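Local coordinates for phosphoacetylglucosamine mutase (Aspergillus lentulus, PDB 5O9X), which interconverts the 6-phosphate and 1-phosphate forms of N-acetylglucosamine, a phosphomutase reaction that probably passes through a sugar bisphosphate intermediate, at residues A281-D284 with R289-Y292. The protein carries 1 engineered substitution. Numbering follows the deposited sequence.
Sequences ASLD and RILY. Unlike the reference sequence in segment 289-292: Leu291 (reference Val). With G16 (1,6-di-O-phosphono-alpha-D-glucopyranose), chain B.
Ala281 sets its CB over the centre of one face of the Tyr292 ring, 3.9 Å from the centroid, a CH-pi contact in which a bare methyl lets the aromatic lie close to the strand. Outside the hairpin, Trp449 meets the ring edge-to-face and Glu436 hydrogen-bonds its hydroxyl. At the other end the Arg289 guanidinium offers its edge to the bound glucose 1,6-bisphosphate: NE donates to G16 O3X at 3.0 Å, and NH2 reaches G16 O1 almost straight (167°). Asp284 OD2, 3.6 Å from Arg289 NE, is set off the guanidinium plane, a long salt bridge; OD1 accepts from Asp288 N and, weakly, Arg289 N. The arginine chain, extended from CG to NE, carries its head from the backbone to the phosphate. Ser282 N to Leu291 O (2.8 Å) and Leu291 N to Ser282 O (3.1 Å) tie antiparallel strands 279-283 and 290-295, neighbours in a five-stranded mixed sheet; Ile290 CD1 lies between Leu283 CD2 and Ala281 CB, touching both. The connecting loop's Asp284, Asp286 and Asp288 are consistent with the phosphohexomutase metal-binding loop, though no metal is modelled. NE and NH2 thus serve the ligand, while OD2, engaging no guanidinium N-H, probably offsets part of the arginine's charge.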
loop_
_atom_site.group_PDB
_atom_site.type_symbol
_atom_site.label_atom_id
_atom_site.label_comp_id
_atom_site.label_asym_id
_atom_site.label_seq_id
_atom_site.Cartn_x
_atom_site.Cartn_y
_atom_site.Cartn_z
ATOM N N ALA A 281 11.460 12.687 2.506
ATOM C CA ALA A 281 10.617 11.538 2.128
ATOM C C ALA A 281 9.408 12.043 1.376
ATOM O O ALA A 281 9.061 13.236 1.447
ATOM C CB ALA A 281 10.203 10.774 3.368
ATOM N N SER A 282 8.793 11.169 0.587
ATOM C CA SER A 282 7.558 11.559 -0.105
ATOM C C SER A 282 6.495 10.524 0.193
ATOM O O SER A 282 6.763 9.337 0.096
ATOM C CB SER A 282 7.831 11.529 -1.598
ATOM O OG SER A 282 8.456 12.751 -2.023
ATOM N N LEU A 283 5.292 10.983 0.575
ATOM C CA LEU A 283 4.127 10.125 0.677
ATOM C C LEU A 283 3.408 10.188 -0.669
ATOM O O LEU A 283 3.763 10.971 -1.510
ATOM C CB LEU A 283 3.125 10.761 1.699
ATOM C CG LEU A 283 3.689 10.943 3.116
ATOM C CD1 LEU A 283 2.628 11.548 4.037
ATOM C CD2 LEU A 283 4.210 9.589 3.655
ATOM N N ASP A 284 2.377 9.378 -0.858
ATOM C CA ASP A 284 1.531 9.603 -2.049
ATOM C C ASP A 284 0.184 10.187 -1.625
ATOM O O ASP A 284 0.013 10.539 -0.450
ATOM C CB ASP A 284 1.450 8.349 -2.978
ATOM C CG ASP A 284 0.685 7.233 -2.360
ATOM O OD1 ASP A 284 0.440 7.292 -1.106
ATOM O OD2 ASP A 284 0.312 6.279 -3.112
ATOM N N ARG A 289 2.009 5.022 0.567
ATOM C CA ARG A 289 3.379 4.716 0.091
ATOM C C ARG A 289 4.291 5.740 0.729
ATOM O O ARG A 289 3.901 6.919 0.858
ATOM C CB ARG A 289 3.488 4.938 -1.425
ATOM C CG ARG A 289 2.671 3.953 -2.241
ATOM C CD ARG A 289 2.951 4.259 -3.725
ATOM N NE ARG A 289 2.048 3.469 -4.590
ATOM C CZ ARG A 289 2.208 3.373 -5.904
ATOM N NH1 ARG A 289 3.199 4.032 -6.493
ATOM N NH2 ARG A 289 1.352 2.708 -6.649
ATOM N N ILE A 290 5.519 5.315 1.057
ATOM C CA ILE A 290 6.545 6.308 1.421
ATOM C C ILE A 290 7.882 5.903 0.774
ATOM O O ILE A 290 8.231 4.730 0.793
ATOM C CB ILE A 290 6.702 6.447 2.918
ATOM C CG1 ILE A 290 7.736 7.566 3.259
ATOM C CG2 ILE A 290 6.916 5.100 3.604
ATOM C CD1 ILE A 290 7.649 8.004 4.684
ATOM N N LEU A 291 8.585 6.855 0.182
ATOM C CA LEU A 291 10.055 6.729 0.119
ATOM C C LEU A 291 10.866 7.828 0.554
ATOM O O LEU A 291 10.367 8.897 0.730
ATOM C CB LEU A 291 10.596 6.368 -1.176
ATOM C CG LEU A 291 10.222 6.661 -2.498
ATOM C CD1 LEU A 291 9.398 5.360 -2.400
ATOM C CD2 LEU A 291 9.657 8.067 -2.500
ATOM N N TYR A 292 12.138 7.532 0.735
ATOM C CA TYR A 292 13.071 8.502 1.286
ATOM C C TYR A 292 14.061 8.853 0.213
ATOM O O TYR A 292 14.261 8.061 -0.719
ATOM C CB TYR A 292 13.869 7.776 2.463
ATOM C CG TYR A 292 13.265 8.097 3.854
ATOM C CD1 TYR A 292 12.072 7.430 4.287
ATOM C CD2 TYR A 292 13.861 9.069 4.679
ATOM C CE1 TYR A 292 11.484 7.713 5.544
ATOM C CE2 TYR A 292 13.332 9.348 5.984
ATOM C CZ TYR A 292 12.129 8.676 6.388
ATOM O OH TYR A 292 11.594 8.868 7.656
HETATM C C1 G16 B . -1.526 -0.187 -5.939
HETATM C C2 G16 B . -1.288 -1.456 -5.125
HETATM C C3 G16 B . 0.239 -1.781 -5.077
HETATM C C4 G16 B . 0.892 -1.898 -6.443
HETATM C C5 G16 B . 0.626 -0.604 -7.201
HETATM C C6 G16 B . 0.953 -0.656 -8.675
HETATM O O1 G16 B . -0.879 0.910 -5.286
HETATM O O2 G16 B . -1.845 -1.405 -3.775
HETATM O O3 G16 B . 0.384 -2.897 -4.291
HETATM O O4 G16 B . 2.374 -2.088 -6.421
HETATM O O5 G16 B . -0.790 -0.312 -7.279
HETATM O O6 G16 B . 0.108 -1.740 -9.273
HETATM P P G16 B . 0.157 -1.964 -10.879
HETATM O O1P G16 B . 1.635 -2.089 -11.316
HETATM O O2P G16 B . -0.448 -0.707 -11.549
HETATM O O3P G16 B . -0.743 -3.170 -11.223
HETATM P "P'" G16 B . -1.687 2.234 -4.760
HETATM O O1X G16 B . -3.081 1.769 -4.257
HETATM O O2X G16 B . -1.950 3.132 -6.012
HETATM O O3X G16 B . -0.795 2.987 -3.835
#